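Local structure of odorant-binding protein (Phormia regina, 5DIC) at residues K46-L59 against A95-C107. The protein binds long-chain fatty acids such as palmitate as an odorant-binding protein of the blowfly oral disk, probably serving as their soluble extracellular carrier. Numbering follows the deposited sequence.
With PLM (palmitic acid), chain B.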
loop_
_atom_site.group_PDB
_atom_site.type_symbol
_atom_site.label_atom_id
_atom_site.label_comp_id
_atom_site.label_asym_id
_atom_site.label_seq_id
_atom_site.Cartn_x
_atom_site.Cartn_y
_atom_site.Cartn_z
ATOM N N LYS A 46 -6.298 -6.607 -5.287
ATOM C CA LYS A 46 -6.010 -6.599 -3.855
ATOM C C LYS A 46 -4.704 -7.313 -3.550
ATOM O O LYS A 46 -3.914 -6.855 -2.717
ATOM C CB LYS A 46 -7.154 -7.263 -3.077
ATOM C CG LYS A 46 -8.476 -6.510 -3.152
ATOM C CD LYS A 46 -9.507 -7.223 -2.256
ATOM C CE LYS A 46 -10.876 -6.612 -2.247
ATOM N NZ LYS A 46 -11.727 -7.472 -1.361
ATOM N N CYS A 47 -4.464 -8.434 -4.217
ATOM C CA CYS A 47 -3.196 -9.104 -4.007
ATOM C C CYS A 47 -2.015 -8.289 -4.510
ATOM O O CYS A 47 -0.982 -8.237 -3.855
ATOM C CB CYS A 47 -3.175 -10.455 -4.676
ATOM S SG CYS A 47 -4.229 -11.710 -3.903
ATOM N N PHE A 48 -2.180 -7.632 -5.668
ATOM C CA PHE A 48 -1.149 -6.714 -6.133
ATOM C C PHE A 48 -0.800 -5.677 -5.066
ATOM O O PHE A 48 0.372 -5.434 -4.796
ATOM C CB PHE A 48 -1.612 -5.982 -7.405
ATOM C CG PHE A 48 -0.659 -4.883 -7.792
ATOM C CD1 PHE A 48 -0.835 -3.623 -7.286
ATOM C CD2 PHE A 48 0.446 -5.125 -8.581
ATOM C CE1 PHE A 48 0.089 -2.621 -7.523
ATOM C CE2 PHE A 48 1.362 -4.144 -8.845
ATOM C CZ PHE A 48 1.195 -2.891 -8.314
ATOM N N GLY A 49 -1.813 -5.051 -4.492
ATOM C CA GLY A 49 -1.552 -3.993 -3.525
ATOM C C GLY A 49 -0.847 -4.543 -2.309
ATOM O O GLY A 49 0.077 -3.932 -1.803
ATOM N N THR A 50 -1.309 -5.703 -1.824
ATOM C CA THR A 50 -0.643 -6.357 -0.707
ATOM C C THR A 50 0.812 -6.631 -1.000
ATOM O O THR A 50 1.701 -6.322 -0.198
ATOM C CB THR A 50 -1.432 -7.623 -0.335
ATOM O OG1 THR A 50 -2.766 -7.273 0.050
ATOM C CG2 THR A 50 -0.836 -8.354 0.799
ATOM N N CYS A 51 1.055 -7.213 -2.169
ATOM C CA CYS A 51 2.415 -7.441 -2.623
ATOM C C CYS A 51 3.239 -6.158 -2.635
ATOM O O CYS A 51 4.388 -6.146 -2.207
ATOM C CB CYS A 51 2.397 -8.079 -4.013
ATOM S SG CYS A 51 3.977 -8.347 -4.793
ATOM N N PHE A 52 2.648 -5.072 -3.143
ATOM C CA PHE A 52 3.389 -3.836 -3.257
ATOM C C PHE A 52 3.852 -3.399 -1.876
ATOM O O PHE A 52 5.009 -3.008 -1.692
ATOM C CB PHE A 52 2.533 -2.797 -3.962
ATOM C CG PHE A 52 3.254 -1.513 -4.209
ATOM C CD1 PHE A 52 4.024 -1.350 -5.351
ATOM C CD2 PHE A 52 3.192 -0.482 -3.303
ATOM C CE1 PHE A 52 4.716 -0.182 -5.573
ATOM C CE2 PHE A 52 3.897 0.698 -3.513
ATOM C CZ PHE A 52 4.658 0.820 -4.651
ATOM N N PHE A 53 2.935 -3.391 -0.920
ATOM C CA PHE A 53 3.292 -2.995 0.435
ATOM C C PHE A 53 4.269 -3.910 1.115
ATOM O O PHE A 53 5.077 -3.453 1.932
ATOM C CB PHE A 53 2.008 -2.725 1.242
ATOM C CG PHE A 53 1.277 -1.499 0.724
ATOM C CD1 PHE A 53 1.889 -0.253 0.730
ATOM C CD2 PHE A 53 0.023 -1.613 0.174
ATOM C CE1 PHE A 53 1.256 0.846 0.188
ATOM C CE2 PHE A 53 -0.638 -0.525 -0.360
ATOM C CZ PHE A 53 -0.008 0.709 -0.361
ATOM N N GLU A 54 4.239 -5.180 0.746
ATOM C CA GLU A 54 5.283 -6.108 1.179
ATOM C C GLU A 54 6.649 -5.746 0.571
ATOM O O GLU A 54 7.662 -5.685 1.273
ATOM C CB GLU A 54 4.906 -7.548 0.835
ATOM C CG GLU A 54 3.734 -8.092 1.620
ATOM C CD GLU A 54 3.163 -9.395 1.094
ATOM O OE1 GLU A 54 3.500 -9.802 -0.046
ATOM O OE2 GLU A 54 2.345 -10.015 1.822
ATOM N N LYS A 55 6.673 -5.505 -0.749
ATOM C CA LYS A 55 7.948 -5.273 -1.408
ATOM C C LYS A 55 8.613 -3.963 -0.967
ATOM O O LYS A 55 9.835 -3.863 -1.017
ATOM C CB LYS A 55 7.767 -5.252 -2.921
ATOM C CG LYS A 55 7.309 -6.526 -3.568
ATOM C CD LYS A 55 8.232 -7.702 -3.377
ATOM C CE LYS A 55 7.622 -8.911 -4.062
ATOM N NZ LYS A 55 8.356 -10.162 -3.806
ATOM N N ILE A 56 7.819 -2.966 -0.574
ATOM C CA ILE A 56 8.422 -1.730 -0.075
ATOM C C ILE A 56 8.726 -1.805 1.422
ATOM O O ILE A 56 9.209 -0.819 1.974
ATOM C CB ILE A 56 7.603 -0.477 -0.428
ATOM C CG1 ILE A 56 6.277 -0.407 0.325
ATOM C CG2 ILE A 56 7.368 -0.400 -1.923
ATOM C CD1 ILE A 56 5.605 0.947 0.242
ATOM N N GLY A 57 8.498 -2.960 2.058
ATOM C CA GLY A 57 8.925 -3.158 3.417
ATOM C C GLY A 57 7.944 -2.678 4.467
ATOM O O GLY A 57 8.297 -2.651 5.658
ATOM N N THR A 58 6.706 -2.346 4.092
ATOM C CA THR A 58 5.741 -1.821 5.033
ATOM C C THR A 58 4.779 -2.853 5.629
ATOM O O THR A 58 4.064 -2.542 6.585
ATOM C CB THR A 58 4.915 -0.659 4.416
ATOM O OG1 THR A 58 4.170 -1.103 3.268
ATOM C CG2 THR A 58 5.814 0.545 4.104
ATOM N N LEU A 59 4.744 -4.047 5.064
ATOM C CA LEU A 59 3.810 -5.076 5.473
ATOM C C LEU A 59 4.482 -6.425 5.384
ATOM O O LEU A 59 5.174 -6.710 4.413
ATOM C CB LEU A 59 2.585 -5.060 4.551
ATOM C CG LEU A 59 1.419 -5.981 4.903
ATOM C CD1 LEU A 59 0.725 -5.529 6.163
ATOM C CD2 LEU A 59 0.424 -6.085 3.750
ATOM N N ALA A 95 -10.282 -10.977 5.152
ATOM C CA ALA A 95 -10.733 -12.365 4.940
ATOM C C ALA A 95 -9.589 -13.341 4.623
ATOM O O ALA A 95 -9.730 -14.543 4.788
ATOM C CB ALA A 95 -11.770 -12.396 3.829
ATOM N N ASP A 96 -8.471 -12.803 4.128
ATOM C CA ASP A 96 -7.303 -13.554 3.670
ATOM C C ASP A 96 -6.146 -12.551 3.543
ATOM O O ASP A 96 -6.352 -11.348 3.751
ATOM C CB ASP A 96 -7.605 -14.358 2.386
ATOM C CG ASP A 96 -8.088 -13.509 1.232
ATOM O OD1 ASP A 96 -7.721 -12.318 1.140
ATOM O OD2 ASP A 96 -8.795 -14.074 0.349
ATOM N N ARG A 97 -4.965 -13.026 3.146
ATOM C CA ARG A 97 -3.789 -12.155 3.020
ATOM C C ARG A 97 -4.107 -10.898 2.201
ATOM O O ARG A 97 -3.762 -9.757 2.580
ATOM C CB ARG A 97 -2.642 -12.913 2.358
ATOM C CG ARG A 97 -1.544 -12.018 1.792
ATOM C CD ARG A 97 -0.384 -12.797 1.200
ATOM N NE ARG A 97 0.523 -11.948 0.434
ATOM C CZ ARG A 97 0.508 -11.834 -0.890
ATOM N NH1 ARG A 97 -0.344 -12.497 -1.650
ATOM N NH2 ARG A 97 1.380 -11.024 -1.446
ATOM N N CYS A 98 -4.716 -11.099 1.042
ATOM C CA CYS A 98 -4.905 -9.975 0.116
ATOM C C CYS A 98 -5.982 -9.010 0.575
ATOM O O CYS A 98 -5.863 -7.786 0.411
ATOM C CB CYS A 98 -5.152 -10.497 -1.284
ATOM S SG CYS A 98 -3.804 -11.504 -1.888
ATOM N N ASP A 99 -7.045 -9.544 1.136
ATOM C CA ASP A 99 -8.093 -8.678 1.677
ATOM C C ASP A 99 -7.607 -7.904 2.905
ATOM O O ASP A 99 -7.973 -6.756 3.108
ATOM C CB ASP A 99 -9.345 -9.506 1.947
ATOM C CG ASP A 99 -10.547 -8.666 2.285
ATOM O OD1 ASP A 99 -10.931 -7.786 1.489
ATOM O OD2 ASP A 99 -11.079 -8.880 3.384
ATOM N N THR A 100 -6.775 -8.527 3.732
ATOM C CA THR A 100 -6.135 -7.813 4.848
ATOM C C THR A 100 -5.282 -6.634 4.387
ATOM O O THR A 100 -5.432 -5.521 4.881
ATOM C CB THR A 100 -5.301 -8.790 5.697
ATOM O OG1 THR A 100 -6.213 -9.686 6.339
ATOM C CG2 THR A 100 -4.418 -8.068 6.730
ATOM N N GLY A 101 -4.443 -6.870 3.388
ATOM C CA GLY A 101 -3.630 -5.770 2.878
ATOM C C GLY A 101 -4.495 -4.655 2.321
ATOM O O GLY A 101 -4.245 -3.478 2.594
ATOM N N PHE A 102 -5.529 -5.025 1.560
ATOM C CA PHE A 102 -6.448 -4.027 1.030
ATOM C C PHE A 102 -7.133 -3.224 2.142
ATOM O O PHE A 102 -7.185 -1.985 2.060
ATOM C CB PHE A 102 -7.497 -4.736 0.179
ATOM C CG PHE A 102 -8.587 -3.833 -0.308
ATOM C CD1 PHE A 102 -8.286 -2.744 -1.103
ATOM C CD2 PHE A 102 -9.897 -4.064 0.044
ATOM C CE1 PHE A 102 -9.273 -1.903 -1.559
ATOM C CE2 PHE A 102 -10.890 -3.228 -0.400
ATOM C CZ PHE A 102 -10.581 -2.145 -1.215
ATOM N N LYS A 103 -7.627 -3.900 3.177
ATOM C CA LYS A 103 -8.326 -3.202 4.249
ATOM C C LYS A 103 -7.398 -2.290 5.042
ATOM O O LYS A 103 -7.817 -1.208 5.465
ATOM C CB LYS A 103 -9.053 -4.195 5.147
ATOM C CG LYS A 103 -10.308 -4.754 4.492
ATOM C CD LYS A 103 -11.046 -5.691 5.427
ATOM C CE LYS A 103 -12.493 -5.937 5.004
ATOM N NZ LYS A 103 -13.435 -6.004 6.178
ATOM N N ILE A 104 -6.160 -2.715 5.264
ATOM C CA ILE A 104 -5.203 -1.822 5.937
ATOM C C ILE A 104 -4.943 -0.579 5.088
ATOM O O ILE A 104 -4.968 0.551 5.585
ATOM C CB ILE A 104 -3.903 -2.562 6.264
ATOM C CG1 ILE A 104 -4.146 -3.692 7.261
ATOM C CG2 ILE A 104 -2.870 -1.595 6.833
ATOM C CD1 ILE A 104 -2.997 -4.655 7.402
ATOM N N PHE A 105 -4.714 -0.795 3.804
ATOM C CA PHE A 105 -4.528 0.329 2.879
ATOM C C PHE A 105 -5.716 1.294 2.913
ATOM O O PHE A 105 -5.545 2.511 2.962
ATOM C CB PHE A 105 -4.294 -0.219 1.468
ATOM C CG PHE A 105 -4.416 0.799 0.375
ATOM C CD1 PHE A 105 -3.409 1.731 0.151
ATOM C CD2 PHE A 105 -5.538 0.819 -0.458
ATOM C CE1 PHE A 105 -3.523 2.666 -0.868
ATOM C CE2 PHE A 105 -5.645 1.733 -1.488
ATOM C CZ PHE A 105 -4.642 2.663 -1.681
ATOM N N GLU A 106 -6.932 0.750 2.880
ATOM C CA GLU A 106 -8.117 1.606 2.915
ATOM C C GLU A 106 -8.195 2.438 4.183
ATOM O O GLU A 106 -8.577 3.611 4.146
ATOM C CB GLU A 106 -9.412 0.781 2.775
ATOM C CG GLU A 106 -9.662 0.136 1.395
ATOM C CD GLU A 106 -10.982 0.558 0.744
ATOM O OE1 GLU A 106 -11.010 1.651 0.137
ATOM O OE2 GLU A 106 -11.984 -0.202 0.793
ATOM N N CYS A 107 -7.761 1.846 5.289
ATOM C CA CYS A 107 -7.741 2.559 6.557
ATOM C C CYS A 107 -6.731 3.714 6.505
ATOM O O CYS A 107 -7.044 4.827 6.945
ATOM C CB CYS A 107 -7.456 1.616 7.703
ATOM S SG CYS A 107 -7.463 2.356 9.357
HETATM C C1 PLM B . 9.482 2.630 -2.340
HETATM O O1 PLM B . 9.443 2.951 -1.122
HETATM O O2 PLM B . 10.028 1.584 -2.729
HETATM C C2 PLM B . 8.817 3.460 -3.410
HETATM C C3 PLM B . 7.958 4.583 -2.848
HETATM C C4 PLM B . 6.681 4.053 -2.231
HETATM C C5 PLM B . 5.721 5.212 -2.030
HETATM C C6 PLM B . 4.571 4.819 -1.132
HETATM C C7 PLM B . 5.021 4.777 0.311
HETATM C C8 PLM B . 3.768 4.603 1.130
HETATM C C9 PLM B . 4.170 3.955 2.433
HETATM C CA PLM B . 3.101 3.997 3.514
HETATM C CB PLM B . 2.491 2.662 3.885
HETATM C CC PLM B . 1.129 2.821 4.554
HETATM C CD PLM B . 0.098 1.874 3.943
HETATM C CE PLM B . 0.401 0.385 4.195
HETATM C CF PLM B . -0.740 -0.510 3.677
HETATM C CG PLM B . -0.570 -1.997 3.948
#
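With CG anti to the backbone N (chi1 162°) and the chain extended as far as NE, R97 runs across helix 43-55 to meet E54, itself stretched beyond CG. The guanidinium takes the carboxylate side-on: NE donates to E54 OE2 at 3.0 Å and NH2 to OE1 at 2.8 Å, both nearly straight and on the syn sides but tilted out of the carboxylate plane, more so at OE1, the two planes 32° apart. T50 CG2 lies over one guanidinium face, and E23 is a second carboxylate partner of NH2. K46, extended beyond CG, passes its methylenes obliquely across F102, CE 3.6 Å from CD2 of that ring, and ends with NZ in a salt bridge to D99 OD1, met on the anti side and tilted out of the carboxylate plane. Between these two ion pairs the C47–C98 disulfide ties helix 43-55 to helix 97-113. It is one of the three disulfides characteristic of the all-helical PBP/GOBP fold; C51–C19 and C107–C89 are the others. One turn on, T50 OG1 is 3.3 Å from G101 CA; a CB on G101 would collide with that hydroxyl, and its absence lets the helix axes come to 7.7 Å, crossing at 72°. T50 OG1 also donates to K46 O. Toward the palmitate, F53 CZ lies 3.6 Å from F105 CD1, the rings slid apart with little overlap, while PLM CF sits over the centre of one F53 face. Replacing F53 by an alanine would take the ring from under PLM CF and is likely to open a gap beside F105. I104 reaches the terminal PLM CG with CG2 and L59 CD1 with its own CD1.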